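Local coordinates for inclusion membrane protein A (PDB 6E7E) that probably drives homotypic fusion of chlamydial inclusions as a SNARE-like inclusion membrane protein, seen here as its helical soluble domain, at residues Tyr8-Asn22 and Phe60-Tyr74. The protein carries 2 engineered substitutions. Sequence-based numbering, arbitrary orientation.
Sequences YQDLQREVGSLKEIN and FRDNYKGFESLLDEY
Tyr8 and Tyr74 form an offset stack, ring centroids 4.4 Å apart and planes tilted by 21°. Tyr8 CB also sits squarely over the Tyr74 ring, a CH-pi contact with 3.9 Å from CB to the centroid. Next to this pair, Leu71 is a knob in a hole made by Tyr8, Leu11, Gln12 and Val15. Its CG is anti to the backbone N (chi1 -177°), and from there the branch sends one methyl to Tyr8 and Gln12, the other towards Val15. Leu71 CD1 lies 3.4 Å from Tyr8 CE1. Leu11 and Leu71 lie alongside each other, pointing opposite ways; Leu11 CD2 touches Leu70 CD2 at 3.6 Å, and Leu11 CD1 meets Phe67 CD1.

Further along, Tyr64 takes the N-cap position of helix 65-73. With chi1 at 60°, its ring lies back over the Arg61 carbonyl oxygen, while Leu18 CB covers the centre of the other face. The extended Lys19 chain brings NZ to 3.6 Å from Glu68 OE2, a loose salt bridge, with Lys19 CE nearer still. At the far end, Asn22 ND2 and Arg61 N are both donors, and one water accepts from each.

This is helix-helix packing within an all-helical domain. The axes of 8-22 and 65-73 come within 9.8 Å, in opposed senses but well inclined. Short helix 65-73 packs against both helix 4-38 and, through Phe67, helix 125-165; Glu14 and Ser17 lean on helix 87-107.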
loop_
_atom_site.group_PDB
_atom_site.type_symbol
_atom_site.label_atom_id
_atom_site.label_comp_id
_atom_site.label_asym_id
_atom_site.label_seq_id
_atom_site.Cartn_x
_atom_site.Cartn_y
_atom_site.Cartn_z
ATOM N N TYR A 8 5.283 -6.739 -18.354
ATOM C CA TYR A 8 3.999 -7.311 -17.884
ATOM C C TYR A 8 4.254 -8.346 -16.787
ATOM O O TYR A 8 3.572 -8.329 -15.754
ATOM C CB TYR A 8 3.233 -7.897 -19.067
ATOM C CG TYR A 8 2.087 -8.784 -18.684
ATOM C CD1 TYR A 8 0.884 -8.254 -18.254
ATOM C CD2 TYR A 8 2.237 -10.158 -18.655
ATOM C CE1 TYR A 8 -0.163 -9.071 -17.855
ATOM C CE2 TYR A 8 1.203 -10.982 -18.251
ATOM C CZ TYR A 8 -0.002 -10.441 -17.844
ATOM O OH TYR A 8 -1.040 -11.236 -17.453
ATOM N N GLN A 9 5.216 -9.227 -16.985
ATOM C CA GLN A 9 5.516 -10.262 -15.969
ATOM C C GLN A 9 6.045 -9.606 -14.690
ATOM O O GLN A 9 5.687 -10.065 -13.580
ATOM C CB GLN A 9 6.487 -11.273 -16.535
ATOM C CG GLN A 9 5.846 -12.130 -17.595
ATOM C CD GLN A 9 6.816 -12.899 -18.450
ATOM O OE1 GLN A 9 8.050 -12.752 -18.419
ATOM N NE2 GLN A 9 6.221 -13.766 -19.224
ATOM N N ASP A 10 6.857 -8.565 -14.795
ATOM C CA ASP A 10 7.338 -7.836 -13.590
ATOM C C ASP A 10 6.159 -7.215 -12.861
ATOM O O ASP A 10 6.070 -7.294 -11.647
ATOM C CB ASP A 10 8.307 -6.727 -13.992
ATOM C CG ASP A 10 9.662 -7.168 -14.458
ATOM O OD1 ASP A 10 10.020 -8.300 -14.160
ATOM O OD2 ASP A 10 10.316 -6.351 -15.148
ATOM N N LEU A 11 5.276 -6.591 -13.619
ATOM C CA LEU A 11 4.113 -5.952 -12.993
ATOM C C LEU A 11 3.205 -7.005 -12.368
ATOM O O LEU A 11 2.635 -6.752 -11.304
ATOM C CB LEU A 11 3.383 -5.102 -14.014
ATOM C CG LEU A 11 2.246 -4.275 -13.447
ATOM C CD1 LEU A 11 2.717 -3.287 -12.371
ATOM C CD2 LEU A 11 1.536 -3.549 -14.559
ATOM N N GLN A 12 3.028 -8.140 -13.013
ATOM C CA GLN A 12 2.195 -9.215 -12.455
ATOM C C GLN A 12 2.711 -9.591 -11.066
ATOM O O GLN A 12 1.935 -9.734 -10.116
ATOM C CB GLN A 12 2.231 -10.389 -13.392
ATOM C CG GLN A 12 1.463 -11.607 -12.944
ATOM C CD GLN A 12 1.693 -12.754 -13.899
ATOM O OE1 GLN A 12 2.794 -13.003 -14.388
ATOM N NE2 GLN A 12 0.621 -13.457 -14.196
ATOM N N ARG A 13 4.021 -9.740 -10.964
ATOM C CA ARG A 13 4.645 -10.099 -9.674
ATOM C C ARG A 13 4.408 -8.996 -8.649
ATOM O O ARG A 13 4.035 -9.281 -7.499
ATOM C CB ARG A 13 6.141 -10.301 -9.916
ATOM C CG ARG A 13 7.010 -10.584 -8.702
ATOM C CD ARG A 13 8.515 -10.474 -9.056
ATOM N NE ARG A 13 8.859 -11.286 -10.225
ATOM C CZ ARG A 13 9.327 -10.875 -11.414
ATOM N NH1 ARG A 13 9.655 -9.612 -11.641
ATOM N NH2 ARG A 13 9.491 -11.767 -12.385
ATOM N N GLU A 14 4.638 -7.746 -9.018
ATOM C CA GLU A 14 4.493 -6.666 -8.031
ATOM C C GLU A 14 3.033 -6.461 -7.650
ATOM O O GLU A 14 2.777 -6.168 -6.486
ATOM C CB GLU A 14 5.117 -5.387 -8.569
ATOM C CG GLU A 14 6.610 -5.486 -8.830
ATOM C CD GLU A 14 7.421 -6.098 -7.697
ATOM O OE1 GLU A 14 7.297 -5.624 -6.574
ATOM O OE2 GLU A 14 8.170 -7.061 -7.936
ATOM N N VAL A 15 2.092 -6.586 -8.583
ATOM C CA VAL A 15 0.668 -6.457 -8.201
ATOM C C VAL A 15 0.263 -7.621 -7.311
ATOM O O VAL A 15 -0.488 -7.398 -6.341
ATOM C CB VAL A 15 -0.216 -6.326 -9.441
ATOM C CG1 VAL A 15 -1.679 -6.485 -9.103
ATOM C CG2 VAL A 15 0.062 -5.021 -10.121
ATOM N N GLY A 16 0.752 -8.816 -7.567
ATOM C CA GLY A 16 0.465 -9.924 -6.642
ATOM C C GLY A 16 0.956 -9.575 -5.243
ATOM O O GLY A 16 0.253 -9.827 -4.254
ATOM N N SER A 17 2.144 -9.027 -5.143
ATOM C CA SER A 17 2.704 -8.597 -3.840
ATOM C C SER A 17 1.867 -7.478 -3.237
ATOM O O SER A 17 1.619 -7.504 -2.024
ATOM C CB SER A 17 4.131 -8.193 -3.999
ATOM O OG SER A 17 4.903 -9.322 -4.311
ATOM N N LEU A 18 1.454 -6.505 -4.025
ATOM C CA LEU A 18 0.612 -5.415 -3.511
ATOM C C LEU A 18 -0.678 -5.975 -2.925
ATOM O O LEU A 18 -1.154 -5.433 -1.914
ATOM C CB LEU A 18 0.292 -4.407 -4.605
ATOM C CG LEU A 18 1.440 -3.483 -4.957
ATOM C CD1 LEU A 18 1.130 -2.824 -6.289
ATOM C CD2 LEU A 18 1.669 -2.460 -3.859
ATOM N N LYS A 19 -1.278 -6.988 -3.539
ATOM C CA LYS A 19 -2.517 -7.566 -3.014
ATOM C C LYS A 19 -2.229 -8.269 -1.688
ATOM O O LYS A 19 -3.074 -8.216 -0.782
ATOM C CB LYS A 19 -3.128 -8.525 -4.025
ATOM C CG LYS A 19 -3.727 -7.809 -5.227
ATOM C CD LYS A 19 -4.273 -8.760 -6.257
ATOM C CE LYS A 19 -4.944 -8.032 -7.388
ATOM N NZ LYS A 19 -5.527 -8.968 -8.373
ATOM N N GLU A 20 -1.080 -8.911 -1.544
ATOM C CA GLU A 20 -0.717 -9.498 -0.237
ATOM C C GLU A 20 -0.517 -8.404 0.806
ATOM O O GLU A 20 -0.970 -8.535 1.954
ATOM C CB GLU A 20 0.557 -10.321 -0.363
ATOM C CG GLU A 20 0.406 -11.531 -1.250
ATOM C CD GLU A 20 1.545 -12.502 -1.136
ATOM O OE1 GLU A 20 2.607 -12.107 -0.629
ATOM O OE2 GLU A 20 1.333 -13.664 -1.486
ATOM N N ILE A 21 0.171 -7.344 0.429
ATOM C CA ILE A 21 0.414 -6.191 1.315
ATOM C C ILE A 21 -0.928 -5.606 1.722
ATOM O O ILE A 21 -1.140 -5.299 2.896
ATOM C CB ILE A 21 1.330 -5.181 0.616
ATOM C CG1 ILE A 21 2.764 -5.694 0.528
ATOM C CG2 ILE A 21 1.252 -3.825 1.287
ATOM C CD1 ILE A 21 3.587 -4.943 -0.512
ATOM N N ASN A 22 -1.836 -5.434 0.775
ATOM C CA ASN A 22 -3.168 -4.888 1.092
ATOM C C ASN A 22 -3.857 -5.739 2.148
ATOM O O ASN A 22 -4.418 -5.231 3.114
ATOM C CB ASN A 22 -4.000 -4.858 -0.187
ATOM C CG ASN A 22 -5.398 -4.341 0.036
ATOM O OD1 ASN A 22 -6.388 -5.046 -0.176
ATOM N ND2 ASN A 22 -5.495 -3.145 0.548
ATOM N N PHE A 60 -6.386 1.470 1.331
ATOM C CA PHE A 60 -5.060 1.129 0.778
ATOM C C PHE A 60 -5.235 0.531 -0.621
ATOM O O PHE A 60 -4.407 0.835 -1.425
ATOM C CB PHE A 60 -4.245 0.235 1.716
ATOM C CG PHE A 60 -2.891 -0.104 1.150
ATOM C CD1 PHE A 60 -1.844 0.794 1.189
ATOM C CD2 PHE A 60 -2.702 -1.250 0.421
ATOM C CE1 PHE A 60 -0.623 0.502 0.601
ATOM C CE2 PHE A 60 -1.480 -1.548 -0.159
ATOM C CZ PHE A 60 -0.443 -0.669 -0.074
ATOM N N ARG A 61 -6.232 -0.308 -0.890
ATOM C CA ARG A 61 -6.335 -0.960 -2.225
ATOM C C ARG A 61 -6.404 0.124 -3.298
ATOM O O ARG A 61 -5.806 -0.046 -4.373
ATOM C CB ARG A 61 -7.497 -1.955 -2.276
ATOM C CG ARG A 61 -8.890 -1.348 -2.260
ATOM C CD ARG A 61 -9.878 -2.345 -2.847
ATOM N NE ARG A 61 -11.264 -1.967 -2.594
ATOM C CZ ARG A 61 -11.966 -2.283 -1.505
ATOM N NH1 ARG A 61 -11.430 -3.003 -0.532
ATOM N NH2 ARG A 61 -13.216 -1.868 -1.396
ATOM N N ASP A 62 -7.049 1.234 -2.971
ATOM C CA ASP A 62 -7.248 2.335 -3.942
ATOM C C ASP A 62 -5.894 2.965 -4.259
ATOM O O ASP A 62 -5.757 3.482 -5.344
ATOM C CB ASP A 62 -8.265 3.365 -3.435
ATOM C CG ASP A 62 -9.655 2.779 -3.280
ATOM O OD1 ASP A 62 -10.061 2.009 -4.173
ATOM O OD2 ASP A 62 -10.309 3.076 -2.253
ATOM N N ASN A 63 -4.896 2.838 -3.386
ATOM C CA ASN A 63 -3.572 3.494 -3.551
ATOM C C ASN A 63 -2.688 2.747 -4.561
ATOM O O ASN A 63 -1.625 3.299 -4.928
ATOM C CB ASN A 63 -2.865 3.629 -2.200
ATOM C CG ASN A 63 -3.500 4.684 -1.314
ATOM O OD1 ASN A 63 -3.701 4.484 -0.110
ATOM N ND2 ASN A 63 -3.892 5.789 -1.926
ATOM N N TYR A 64 -3.105 1.592 -5.080
ATOM C CA TYR A 64 -2.327 0.946 -6.175
ATOM C C TYR A 64 -3.224 0.581 -7.359
ATOM O O TYR A 64 -2.802 -0.142 -8.264
ATOM C CB TYR A 64 -1.504 -0.261 -5.711
ATOM C CG TYR A 64 -2.305 -1.387 -5.101
ATOM C CD1 TYR A 64 -2.852 -2.380 -5.883
ATOM C CD2 TYR A 64 -2.516 -1.471 -3.738
ATOM C CE1 TYR A 64 -3.605 -3.405 -5.351
ATOM C CE2 TYR A 64 -3.254 -2.498 -3.179
ATOM C CZ TYR A 64 -3.834 -3.444 -3.994
ATOM O OH TYR A 64 -4.560 -4.446 -3.422
ATOM N N LYS A 65 -4.431 1.129 -7.407
ATOM C CA LYS A 65 -5.398 0.769 -8.472
ATOM C C LYS A 65 -4.805 0.983 -9.867
ATOM O O LYS A 65 -5.151 0.211 -10.769
ATOM C CB LYS A 65 -6.657 1.602 -8.273
ATOM C CG LYS A 65 -7.740 1.377 -9.310
ATOM C CD LYS A 65 -8.947 2.276 -9.142
ATOM C CE LYS A 65 -8.680 3.520 -8.321
ATOM N NZ LYS A 65 -9.597 4.628 -8.677
ATOM N N GLY A 66 -3.992 2.010 -10.082
ATOM C CA GLY A 66 -3.472 2.231 -11.438
ATOM C C GLY A 66 -2.601 1.086 -11.898
ATOM O O GLY A 66 -2.607 0.746 -13.084
ATOM N N PHE A 67 -1.835 0.491 -10.995
ATOM C CA PHE A 67 -0.964 -0.657 -11.340
ATOM C C PHE A 67 -1.835 -1.860 -11.649
ATOM O O PHE A 67 -1.511 -2.621 -12.563
ATOM C CB PHE A 67 0.050 -0.907 -10.243
ATOM C CG PHE A 67 1.083 0.167 -10.120
ATOM C CD1 PHE A 67 2.021 0.324 -11.119
ATOM C CD2 PHE A 67 1.048 1.076 -9.079
ATOM C CE1 PHE A 67 2.970 1.326 -11.038
ATOM C CE2 PHE A 67 1.997 2.079 -8.998
ATOM C CZ PHE A 67 2.964 2.185 -9.969
ATOM N N GLU A 68 -2.826 -2.106 -10.799
ATOM C CA GLU A 68 -3.732 -3.243 -11.028
ATOM C C GLU A 68 -4.446 -3.040 -12.364
ATOM O O GLU A 68 -4.583 -3.983 -13.176
ATOM C CB GLU A 68 -4.683 -3.365 -9.836
ATOM C CG GLU A 68 -5.528 -4.605 -9.906
ATOM C CD GLU A 68 -6.326 -4.912 -8.660
ATOM O OE1 GLU A 68 -6.102 -4.254 -7.633
ATOM O OE2 GLU A 68 -7.161 -5.812 -8.743
ATOM N N SER A 69 -4.907 -1.826 -12.620
ATOM C CA SER A 69 -5.581 -1.534 -13.900
ATOM C C SER A 69 -4.644 -1.748 -15.099
ATOM O O SER A 69 -5.064 -2.293 -16.124
ATOM C CB SER A 69 -6.099 -0.136 -13.898
ATOM O OG SER A 69 -7.201 0.010 -13.016
ATOM N N LEU A 70 -3.398 -1.300 -15.001
ATOM C CA LEU A 70 -2.411 -1.458 -16.090
ATOM C C LEU A 70 -2.237 -2.935 -16.395
ATOM O O LEU A 70 -2.269 -3.344 -17.553
ATOM C CB LEU A 70 -1.077 -0.848 -15.678
ATOM C CG LEU A 70 0.005 -0.871 -16.751
ATOM C CD1 LEU A 70 -0.423 -0.093 -17.993
ATOM C CD2 LEU A 70 1.286 -0.318 -16.180
ATOM N N LEU A 71 -2.064 -3.722 -15.355
ATOM C CA LEU A 71 -1.859 -5.174 -15.542
ATOM C C LEU A 71 -3.063 -5.705 -16.329
ATOM O O LEU A 71 -2.898 -6.513 -17.252
ATOM C CB LEU A 71 -1.698 -5.854 -14.180
ATOM C CG LEU A 71 -1.408 -7.335 -14.255
ATOM C CD1 LEU A 71 -0.002 -7.549 -14.796
ATOM C CD2 LEU A 71 -1.593 -7.957 -12.887
ATOM N N ASP A 72 -4.273 -5.294 -15.934
ATOM C CA ASP A 72 -5.527 -5.810 -16.533
ATOM C C ASP A 72 -5.643 -5.353 -17.998
ATOM O O ASP A 72 -6.388 -5.997 -18.758
ATOM C CB ASP A 72 -6.764 -5.370 -15.744
ATOM C CG ASP A 72 -6.926 -6.031 -14.381
ATOM O OD1 ASP A 72 -6.274 -7.065 -14.133
ATOM O OD2 ASP A 72 -7.724 -5.510 -13.579
ATOM N N GLU A 73 -4.960 -4.281 -18.414
ATOM C CA GLU A 73 -5.043 -3.771 -19.806
ATOM C C GLU A 73 -4.168 -4.591 -20.752
ATOM O O GLU A 73 -4.372 -4.474 -21.948
ATOM C CB GLU A 73 -4.645 -2.292 -19.880
ATOM C CG GLU A 73 -5.661 -1.383 -19.226
ATOM C CD GLU A 73 -7.044 -1.452 -19.841
ATOM O OE1 GLU A 73 -7.126 -1.538 -21.059
ATOM O OE2 GLU A 73 -8.035 -1.432 -19.090
ATOM N N TYR A 74 -3.217 -5.383 -20.294
ATOM C CA TYR A 74 -2.217 -5.959 -21.226
ATOM C C TYR A 74 -2.831 -6.960 -22.212
ATOM O O TYR A 74 -2.481 -6.880 -23.381
ATOM C CB TYR A 74 -1.107 -6.670 -20.461
ATOM C CG TYR A 74 -0.033 -7.214 -21.368
ATOM C CD1 TYR A 74 0.962 -6.398 -21.867
ATOM C CD2 TYR A 74 0.017 -8.561 -21.695
ATOM C CE1 TYR A 74 1.951 -6.892 -22.707
ATOM C CE2 TYR A 74 0.995 -9.064 -22.536
ATOM C CZ TYR A 74 1.968 -8.231 -23.051
ATOM O OH TYR A 74 2.956 -8.706 -23.890
HETATM O O HOH W 1 -7.873 -1.917 0.983
HETATM O O HOH W 2 -8.998 -4.376 1.036
#